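Local coordinates for TetR family transcriptional regulator (Streptomyces coelicolor, PDB 6SRN), which probably binds promoter DNA as a TetR-family repressor of antibiotic production genes and binds a furan-type bacterial hormone, at residues V80-Y85 with E139-Y144; R45-A50 with A127-E132; I34-S39 with D120-A125. One frame throughout, in Å; residues are numbered along the deposited sequence.

Interaction 1: V80-Y85 with E139-Y144; sequences VVEEHY and ELPLPY. With LUB (4-(Hydroxymethyl)-2-propylfuran-3-carboxylic acid), chain B.
Val81, Glu82 and Tyr85, on one flank of the helical segment 80-85, face the irregular segment 139-144, and the two backbones come closest at Glu82 and Pro141, whose CA atoms are 6.8 Å apart. Pro141 is the centre of the contact. Val81 CG1, anti to its own backbone nitrogen (chi1 175°), lies 3.7 Å from Pro141 CD, while the other methyl of Val81 faces the end of Leu140. Glu82 brings only its aliphatic part, CG meeting Pro141 CG at 3.7 Å; the chain runs on extended, crossing the proline at about a right angle, and the residue is exposed. A rigid, compact proline suits this place because it offers apolar ring carbons in a segment that has no helix or strand of its own.

The Tyr85 hydroxyl reaches the loop close to Pro143 CA, at 3.5 Å, and donates to a carboxylate oxygen of the hormone: Tyr85 OH to LUB O10 is 2.6 Å. The same oxygen accepts from the backbone, Tyr144 N to LUB O10 being 2.9 Å. Gln130 NE2 bonds to Tyr85 OH in turn, leaving the hydroxyl proton to the ligand. His84 CE1 lies over one face of the Tyr85 ring, toward its rim. His84 ND1 donates almost straight (171°) to Val81 O, on a lone pair in the carbonyl plane, which fixes the imidazole while NE2 faces LUB C12. Pro143 CB sits over the centre of the Tyr144 ring, whose hydroxyl bonds to Asn190 of the second subunit. Tyr85 OH and Tyr144 N thus grip the ligand carboxylate, with His84 and Pro143 beside them and the Val81-Pro141 packing adjoining, in the hormone pocket of a TetR-family regulator, walled here by helix 73-86 and the loop before helix 145-161.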
loop_
_atom_site.group_PDB
_atom_site.type_symbol
_atom_site.label_atom_id
_atom_site.label_comp_id
_atom_site.label_asym_id
_atom_site.label_seq_id
_atom_site.Cartn_x
_atom_site.Cartn_y
_atom_site.Cartn_z
ATOM N N VAL A 80 10.624 -7.189 15.710
ATOM C CA VAL A 80 9.225 -7.394 15.361
ATOM C C VAL A 80 9.077 -7.499 13.847
ATOM O O VAL A 80 8.482 -8.434 13.335
ATOM C CB VAL A 80 8.338 -6.247 15.909
ATOM C CG1 VAL A 80 6.924 -6.311 15.318
ATOM C CG2 VAL A 80 8.286 -6.336 17.428
ATOM N N VAL A 81 9.639 -6.554 13.109
ATOM C CA VAL A 81 9.521 -6.613 11.641
ATOM C C VAL A 81 10.192 -7.865 11.077
ATOM O O VAL A 81 9.645 -8.574 10.242
ATOM C CB VAL A 81 10.086 -5.335 10.991
ATOM C CG1 VAL A 81 10.080 -5.450 9.486
ATOM C CG2 VAL A 81 9.278 -4.147 11.414
ATOM N N GLU A 82 11.385 -8.163 11.553
ATOM C CA GLU A 82 12.086 -9.370 11.064
ATOM C C GLU A 82 11.254 -10.622 11.334
ATOM O O GLU A 82 11.163 -11.532 10.497
ATOM C CB GLU A 82 13.465 -9.532 11.709
ATOM C CG GLU A 82 14.508 -8.586 11.250
ATOM C CD GLU A 82 15.794 -8.892 12.024
ATOM O OE1 GLU A 82 15.788 -9.368 13.194
ATOM O OE2 GLU A 82 16.809 -8.733 11.419
ATOM N N GLU A 83 10.625 -10.711 12.496
ATOM C CA GLU A 83 9.884 -11.893 12.834
ATOM C C GLU A 83 8.674 -12.050 11.927
ATOM O O GLU A 83 8.328 -13.163 11.540
ATOM C CB GLU A 83 9.463 -11.819 14.304
ATOM C CG GLU A 83 8.432 -12.832 14.715
ATOM C CD GLU A 83 8.817 -14.236 14.364
ATOM O OE1 GLU A 83 10.024 -14.547 14.405
ATOM O OE2 GLU A 83 7.891 -15.036 14.072
ATOM N N HIS A 84 8.018 -10.941 11.606
ATOM C CA HIS A 84 6.788 -11.045 10.793
ATOM C C HIS A 84 7.114 -11.489 9.365
ATOM O O HIS A 84 6.222 -11.965 8.665
ATOM C CB HIS A 84 5.961 -9.748 10.929
ATOM C CG HIS A 84 5.924 -8.824 9.745
ATOM N ND1 HIS A 84 7.020 -8.116 9.287
ATOM C CD2 HIS A 84 4.893 -8.415 8.985
ATOM C CE1 HIS A 84 6.667 -7.346 8.281
ATOM N NE2 HIS A 84 5.372 -7.490 8.090
ATOM N N TYR A 85 8.373 -11.401 8.955
ATOM C CA TYR A 85 8.851 -12.025 7.697
ATOM C C TYR A 85 9.401 -13.434 7.857
ATOM O O TYR A 85 9.112 -14.338 7.026
ATOM C CB TYR A 85 9.905 -11.170 7.009
ATOM C CG TYR A 85 9.455 -9.847 6.540
ATOM C CD1 TYR A 85 8.348 -9.684 5.692
ATOM C CD2 TYR A 85 10.163 -8.698 6.904
ATOM C CE1 TYR A 85 7.952 -8.430 5.273
ATOM C CE2 TYR A 85 9.771 -7.453 6.465
ATOM C CZ TYR A 85 8.676 -7.302 5.629
ATOM O OH TYR A 85 8.297 -6.029 5.250
ATOM N N GLU A 139 17.037 1.095 11.338
ATOM C CA GLU A 139 17.314 0.402 10.083
ATOM C C GLU A 139 16.376 -0.845 9.982
ATOM O O GLU A 139 16.786 -1.915 10.340
ATOM C CB GLU A 139 18.787 0.035 9.866
ATOM C CG GLU A 139 19.325 0.668 8.544
ATOM C CD GLU A 139 20.555 0.014 7.921
ATOM O OE1 GLU A 139 21.234 -0.744 8.608
ATOM O OE2 GLU A 139 20.782 0.263 6.703
ATOM N N LEU A 140 15.121 -0.700 9.536
ATOM C CA LEU A 140 14.244 -1.852 9.407
ATOM C C LEU A 140 14.555 -2.576 8.114
ATOM O O LEU A 140 15.088 -1.961 7.169
ATOM C CB LEU A 140 12.765 -1.411 9.413
ATOM C CG LEU A 140 12.218 -0.594 10.560
ATOM C CD1 LEU A 140 10.759 -0.267 10.267
ATOM C CD2 LEU A 140 12.313 -1.270 11.924
ATOM N N PRO A 141 14.272 -3.876 8.041
ATOM C CA PRO A 141 14.447 -4.646 6.784
ATOM C C PRO A 141 13.689 -3.970 5.615
ATOM O O PRO A 141 12.611 -3.397 5.785
ATOM C CB PRO A 141 13.916 -6.025 7.118
ATOM C CG PRO A 141 13.777 -6.113 8.611
ATOM C CD PRO A 141 13.636 -4.689 9.097
ATOM N N LEU A 142 14.232 -4.098 4.412
ATOM C CA LEU A 142 13.494 -3.625 3.243
ATOM C C LEU A 142 12.157 -4.362 3.172
ATOM O O LEU A 142 12.133 -5.607 3.295
ATOM C CB LEU A 142 14.276 -3.894 1.953
ATOM C CG LEU A 142 15.397 -2.898 1.602
ATOM C CD1 LEU A 142 16.160 -3.453 0.417
ATOM C CD2 LEU A 142 14.944 -1.487 1.287
ATOM N N PRO A 143 11.074 -3.608 2.937
ATOM C CA PRO A 143 9.796 -4.296 2.669
ATOM C C PRO A 143 9.739 -5.011 1.322
ATOM O O PRO A 143 10.573 -4.762 0.413
ATOM C CB PRO A 143 8.795 -3.160 2.732
ATOM C CG PRO A 143 9.578 -1.984 2.199
ATOM C CD PRO A 143 10.923 -2.147 2.811
ATOM N N TYR A 144 8.803 -5.928 1.214
ATOM C CA TYR A 144 8.338 -6.567 -0.045
ATOM C C TYR A 144 9.295 -7.614 -0.605
ATOM O O TYR A 144 8.837 -8.615 -1.209
ATOM C CB TYR A 144 7.995 -5.518 -1.144
ATOM C CG TYR A 144 7.225 -4.337 -0.585
ATOM C CD1 TYR A 144 6.004 -4.497 0.092
ATOM C CD2 TYR A 144 7.746 -3.042 -0.655
ATOM C CE1 TYR A 144 5.373 -3.425 0.660
ATOM C CE2 TYR A 144 7.090 -1.972 -0.099
ATOM C CZ TYR A 144 5.918 -2.167 0.590
ATOM O OH TYR A 144 5.315 -1.095 1.186
HETATM C C2 LUB B . 3.243 -7.347 2.774
HETATM C C4 LUB B . 3.920 -5.783 4.226
HETATM C C5 LUB B . 2.591 -5.881 4.328
HETATM C C6 LUB B . 3.057 -8.212 1.596
HETATM O O11 LUB B . 6.001 -7.832 2.015
HETATM C C9 LUB B . 5.748 -6.867 2.781
HETATM O O10 LUB B . 6.664 -6.055 3.168
HETATM C C3 LUB B . 4.392 -6.606 3.223
HETATM C C12 LUB B . 4.707 -4.945 5.222
HETATM O O13 LUB B . 5.579 -4.049 4.492
HETATM O O1 LUB B . 2.109 -6.757 3.341
HETATM C C7 LUB B . 2.714 -9.618 2.106
HETATM C C8 LUB B . 2.559 -10.613 0.982
#

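Interaction 2: R45-A50 with A127-E132; sequences RGYRGA and ARLQSE
The guanidinium of Arg128 lies with one face against the backbone at Arg45 and Gly46, Gly46 N standing 3.4 Å above the plane over its centre and Arg45 C toward the rim. At its edge, in the plane, is Glu132 OE2. Arg128 NE to Glu132 OE2 is 3.0 Å and almost straight (176°), a salt bridge within the segment, although the donor meets the carboxylate from above its own plane. The arginine chain is extended from CG to NE, which carries the flat group across to the other helix, where NH1 donates to Ala43 O. Gly46 suits the spot twice over: its backbone has positive phi, and having no side chain it leaves room for both Glu132 OE2 and the Arg128 guanidinium.

Glu132 uses its other oxygen across the contact. Tyr47 N donates to Glu132 OE1 at 3.0 Å, on the syn side and close to the carboxylate plane. A water donates to the same OE1 and accepts from Arg48 N. The glutamate thus serves two amides, one directly and one through water, at the kink where the nitrogens of Tyr47 and Arg48 lack bonds to the preceding turn. Its negative charge is probably steadied by Arg128.

Leu129 CD2 touches Tyr47 CB at 3.9 Å and lies at the edge of the tyrosine ring. With CG anti to the backbone N (chi1 -177°), Tyr47 sends its ring on past the leucine toward helix 73-86, where it packs on Ala77 and makes a cation-pi contact with Lys73.

The short axes of 45-49 and 127-131 pass 9.1 Å apart at 48°. The C-terminal ends of helices 31-49 and 121-131 pack together, with helix 73-86 beside both, and Ala134 of the second subunit on Arg128.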
loop_
_atom_site.group_PDB
_atom_site.type_symbol
_atom_site.label_atom_id
_atom_site.label_comp_id
_atom_site.label_asym_id
_atom_site.label_seq_id
_atom_site.Cartn_x
_atom_site.Cartn_y
_atom_site.Cartn_z
ATOM N N ARG A 45 -0.326 1.593 18.893
ATOM C CA ARG A 45 0.186 2.949 19.143
ATOM C C ARG A 45 1.171 3.495 18.135
ATOM O O ARG A 45 1.435 4.704 18.143
ATOM C CB ARG A 45 0.850 3.023 20.523
ATOM C CG ARG A 45 -0.083 2.587 21.624
ATOM C CD ARG A 45 0.510 2.675 23.018
ATOM N NE ARG A 45 -0.336 1.906 23.934
ATOM C CZ ARG A 45 -0.001 1.555 25.177
ATOM N NH1 ARG A 45 1.160 1.911 25.687
ATOM N NH2 ARG A 45 -0.862 0.849 25.911
ATOM N N GLY A 46 1.708 2.625 17.285
ATOM C CA GLY A 46 2.772 2.999 16.359
ATOM C C GLY A 46 4.091 3.115 17.094
ATOM O O GLY A 46 4.176 2.945 18.306
ATOM N N TYR A 47 5.145 3.374 16.339
ATOM C CA TYR A 47 6.477 3.435 16.919
ATOM C C TYR A 47 6.632 4.591 17.907
ATOM O O TYR A 47 7.085 4.376 19.021
ATOM C CB TYR A 47 7.514 3.544 15.805
ATOM C CG TYR A 47 8.918 3.532 16.314
ATOM C CD1 TYR A 47 9.543 2.341 16.619
ATOM C CD2 TYR A 47 9.634 4.697 16.476
ATOM C CE1 TYR A 47 10.857 2.282 17.082
ATOM C CE2 TYR A 47 10.936 4.655 16.996
ATOM C CZ TYR A 47 11.537 3.432 17.274
ATOM O OH TYR A 47 12.837 3.341 17.779
ATOM N N ARG A 48 6.296 5.793 17.468
ATOM C CA ARG A 48 6.419 7.003 18.307
ATOM C C ARG A 48 5.737 6.832 19.656
ATOM O O ARG A 48 6.328 7.144 20.695
ATOM C CB ARG A 48 5.841 8.238 17.586
ATOM C CG ARG A 48 6.879 9.113 16.889
ATOM C CD ARG A 48 6.304 10.459 16.443
ATOM N NE ARG A 48 6.298 11.454 17.518
ATOM C CZ ARG A 48 5.878 12.718 17.400
ATOM N NH1 ARG A 48 5.401 13.179 16.246
ATOM N NH2 ARG A 48 5.932 13.533 18.454
ATOM N N GLY A 49 4.505 6.336 19.638
ATOM C CA GLY A 49 3.690 6.196 20.844
ATOM C C GLY A 49 4.017 5.016 21.733
ATOM O O GLY A 49 3.624 4.965 22.893
ATOM N N ALA A 50 4.748 4.056 21.195
ATOM C CA ALA A 50 5.187 2.918 21.974
ATOM C C ALA A 50 6.381 3.354 22.839
ATOM O O ALA A 50 7.127 4.245 22.459
ATOM C CB ALA A 50 5.618 1.795 21.042
ATOM N N ALA A 127 3.603 -4.649 9.844
ATOM C CA ALA A 127 3.062 -3.797 8.800
ATOM C C ALA A 127 3.015 -2.340 9.232
ATOM O O ALA A 127 3.412 -1.421 8.483
ATOM C CB ALA A 127 1.675 -4.263 8.334
ATOM N N ARG A 128 2.576 -2.071 10.463
ATOM C CA ARG A 128 2.513 -0.695 10.891
ATOM C C ARG A 128 3.879 -0.065 10.981
ATOM O O ARG A 128 4.054 1.089 10.576
ATOM C CB ARG A 128 1.786 -0.561 12.232
ATOM C CG ARG A 128 1.648 0.892 12.663
ATOM C CD ARG A 128 0.552 1.088 13.672
ATOM N NE ARG A 128 0.423 2.519 13.990
ATOM C CZ ARG A 128 -0.536 3.023 14.772
ATOM N NH1 ARG A 128 -1.412 2.231 15.338
ATOM N NH2 ARG A 128 -0.613 4.344 14.978
ATOM N N LEU A 129 4.863 -0.782 11.520
ATOM C CA LEU A 129 6.230 -0.244 11.577
ATOM C C LEU A 129 6.769 0.049 10.173
ATOM O O LEU A 129 7.370 1.122 9.953
ATOM C CB LEU A 129 7.117 -1.202 12.345
ATOM C CG LEU A 129 6.755 -1.368 13.822
ATOM C CD1 LEU A 129 7.451 -2.573 14.418
ATOM C CD2 LEU A 129 7.093 -0.123 14.601
ATOM N N GLN A 130 6.548 -0.852 9.225
ATOM C CA GLN A 130 6.956 -0.602 7.816
ATOM C C GLN A 130 6.178 0.560 7.170
ATOM O O GLN A 130 6.707 1.270 6.289
ATOM C CB GLN A 130 6.794 -1.829 6.956
ATOM C CG GLN A 130 7.712 -2.967 7.316
ATOM C CD GLN A 130 9.154 -2.712 6.948
ATOM O OE1 GLN A 130 9.713 -1.667 7.292
ATOM N NE2 GLN A 130 9.764 -3.663 6.299
ATOM N N SER A 131 4.933 0.765 7.588
ATOM C CA SER A 131 4.137 1.886 7.055
ATOM C C SER A 131 4.749 3.195 7.443
ATOM O O SER A 131 4.618 4.195 6.703
ATOM C CB SER A 131 2.695 1.882 7.603
ATOM O OG SER A 131 2.619 2.637 8.828
ATOM N N GLU A 132 5.360 3.213 8.632
ATOM C CA GLU A 132 5.943 4.340 9.280
ATOM C C GLU A 132 7.419 4.463 8.940
ATOM O O GLU A 132 8.064 5.328 9.435
ATOM C CB GLU A 132 5.734 4.264 10.810
ATOM C CG GLU A 132 4.232 4.120 11.117
ATOM C CD GLU A 132 3.805 4.219 12.559
ATOM O OE1 GLU A 132 4.704 4.165 13.433
ATOM O OE2 GLU A 132 2.534 4.311 12.789
HETATM O O HOH W 1 5.593 6.360 14.512
#

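Interaction 3: I34-S39 with D120-A125; sequences ILEAAS and DPVMQA
Ser39 packs directly against the N-terminal part of helix 121-131: its OG is 3.4 Å from Val122 CG2, its CB faces Pro121 O, and its carbonyl oxygen is 3.4 Å from Ala125 CB. Serine and alanine are small enough to let the backbones close to 5.0 Å between Ser39 CA and Val122 CA. Glu36, bent at chi2 (69°), crosses Val122 at about a right angle; OE1 comes to the same Val122 methyl and OE2 rests 3.6 Å from Pro121 CD.

Behind these contacts, Ser39 OG is tied to Leu35 O at 2.9 Å; that oxygen also accepts from Ser39 N, the two donors arriving from opposite faces of its plane. Asp120 is the N-cap of the other helix, its OD1 accepting from Val122 N, and Pro121 fits a first turn, where no amide proton is needed. Glu36 OE2 and Asp120 OD1 are 4.1 Å apart; a water between Glu36 OE1 and Asp120 OD1, and Arg87 in a salt bridge with Asp120 OD2, probably ease the repulsion.

The short axes of 34-39 and 121-125 cross at 53°, 8.6 Å apart. Helix 73-86 also meets both helices, Val80 packing on Ser39 and Ala125.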
loop_
_atom_site.group_PDB
_atom_site.type_symbol
_atom_site.label_atom_id
_atom_site.label_comp_id
_atom_site.label_asym_id
_atom_site.label_seq_id
_atom_site.Cartn_x
_atom_site.Cartn_y
_atom_site.Cartn_z
ATOM N N ILE A 34 8.153 -11.235 25.087
ATOM C CA ILE A 34 8.463 -9.794 25.003
ATOM C C ILE A 34 8.068 -9.273 23.621
ATOM O O ILE A 34 7.478 -8.208 23.520
ATOM C CB ILE A 34 9.953 -9.514 25.307
ATOM C CG1 ILE A 34 10.308 -9.984 26.726
ATOM C CG2 ILE A 34 10.284 -8.039 25.122
ATOM C CD1 ILE A 34 11.798 -10.116 26.996
ATOM N N LEU A 35 8.412 -10.012 22.578
ATOM C CA LEU A 35 8.087 -9.615 21.222
ATOM C C LEU A 35 6.578 -9.528 21.015
ATOM O O LEU A 35 6.128 -8.632 20.327
ATOM C CB LEU A 35 8.674 -10.602 20.205
ATOM C CG LEU A 35 10.103 -10.445 19.685
ATOM C CD1 LEU A 35 10.336 -11.439 18.550
ATOM C CD2 LEU A 35 10.356 -9.037 19.161
ATOM N N GLU A 36 5.794 -10.425 21.618
ATOM C CA GLU A 36 4.344 -10.370 21.481
ATOM C C GLU A 36 3.766 -9.116 22.140
ATOM O O GLU A 36 2.932 -8.424 21.549
ATOM C CB GLU A 36 3.732 -11.635 22.060
ATOM C CG GLU A 36 2.298 -11.887 21.667
ATOM C CD GLU A 36 2.101 -12.250 20.170
ATOM O OE1 GLU A 36 2.996 -12.845 19.458
ATOM O OE2 GLU A 36 0.978 -12.006 19.682
ATOM N N ALA A 37 4.241 -8.815 23.347
ATOM C CA ALA A 37 3.828 -7.591 24.027
ATOM C C ALA A 37 4.217 -6.340 23.270
ATOM O O ALA A 37 3.402 -5.427 23.135
ATOM C CB ALA A 37 4.397 -7.546 25.443
ATOM N N ALA A 38 5.440 -6.324 22.755
ATOM C CA ALA A 38 5.881 -5.212 21.957
ATOM C C ALA A 38 4.996 -5.053 20.719
ATOM O O ALA A 38 4.660 -3.947 20.329
ATOM C CB ALA A 38 7.316 -5.398 21.544
ATOM N N SER A 39 4.645 -6.164 20.132
ATOM C CA SER A 39 3.819 -6.145 18.913
ATOM C C SER A 39 2.470 -5.554 19.202
ATOM O O SER A 39 1.930 -4.795 18.409
ATOM C CB SER A 39 3.691 -7.537 18.340
ATOM O OG SER A 39 4.953 -7.957 17.809
ATOM N N ASP A 120 -3.119 -11.422 13.994
ATOM C CA ASP A 120 -1.880 -11.655 14.736
ATOM C C ASP A 120 -1.160 -10.332 14.995
ATOM O O ASP A 120 -0.770 -9.651 14.067
ATOM C CB ASP A 120 -0.962 -12.612 13.956
ATOM C CG ASP A 120 0.218 -13.046 14.752
ATOM O OD1 ASP A 120 0.727 -12.255 15.578
ATOM O OD2 ASP A 120 0.693 -14.201 14.515
ATOM N N PRO A 121 -0.990 -9.953 16.275
ATOM C CA PRO A 121 -0.324 -8.716 16.544
ATOM C C PRO A 121 1.057 -8.559 15.918
ATOM O O PRO A 121 1.456 -7.418 15.605
ATOM C CB PRO A 121 -0.210 -8.699 18.054
ATOM C CG PRO A 121 -1.366 -9.506 18.547
ATOM C CD PRO A 121 -1.483 -10.593 17.523
ATOM N N VAL A 122 1.832 -9.631 15.818
ATOM C CA VAL A 122 3.180 -9.483 15.230
ATOM C C VAL A 122 3.079 -9.020 13.763
ATOM O O VAL A 122 3.887 -8.206 13.299
ATOM C CB VAL A 122 4.005 -10.772 15.372
ATOM C CG1 VAL A 122 5.354 -10.639 14.667
ATOM C CG2 VAL A 122 4.188 -11.088 16.841
ATOM N N MET A 123 2.107 -9.573 13.028
ATOM C CA MET A 123 1.909 -9.144 11.648
ATOM C C MET A 123 1.389 -7.724 11.582
ATOM O O MET A 123 1.845 -6.953 10.721
ATOM C CB MET A 123 0.955 -10.102 10.949
ATOM C CG MET A 123 1.453 -11.537 10.841
ATOM S SD MET A 123 2.841 -11.688 9.671
ATOM C CE MET A 123 1.959 -11.463 8.217
ATOM N N GLN A 124 0.453 -7.385 12.440
ATOM C CA GLN A 124 -0.100 -6.056 12.405
ATOM C C GLN A 124 0.990 -5.021 12.743
ATOM O O GLN A 124 1.078 -3.955 12.155
ATOM C CB GLN A 124 -1.253 -5.947 13.380
ATOM C CG GLN A 124 -2.402 -6.898 13.016
ATOM C CD GLN A 124 -3.409 -7.113 14.102
ATOM O OE1 GLN A 124 -3.262 -6.654 15.223
ATOM N NE2 GLN A 124 -4.467 -7.809 13.760
ATOM N N ALA A 125 1.820 -5.347 13.717
ATOM C CA ALA A 125 2.906 -4.481 14.120
ATOM C C ALA A 125 3.961 -4.366 13.042
ATOM O O ALA A 125 4.468 -3.288 12.758
ATOM C CB ALA A 125 3.527 -4.976 15.401
HETATM O O HOH W 2 2.795 -14.039 16.666
#

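How the interactions relate
All three contacts lie where helices 31-49, 73-86 and 121-131 meet, with centres 11 to 13 Å apart. Interactions 2 and 3 join the same two helices, 31-49 and 121-131, in different places, while interaction 1 brings helix 73-86 to the loop before helix 145-161. Along the chain the first segments come in the order 34-39, 45-50, 80-85 and the second ones 120-125, 127-132, 139-144, so every pair of contacts crosses. Gln130 links interactions 1 and 2 by a probable hydrogen bond to Pro141 O; His84 CB against Val122 O links 1 and 3. Shared helices thus connect the pocket with the N-terminal helices, which probably offers a route from ligand to DNA binding.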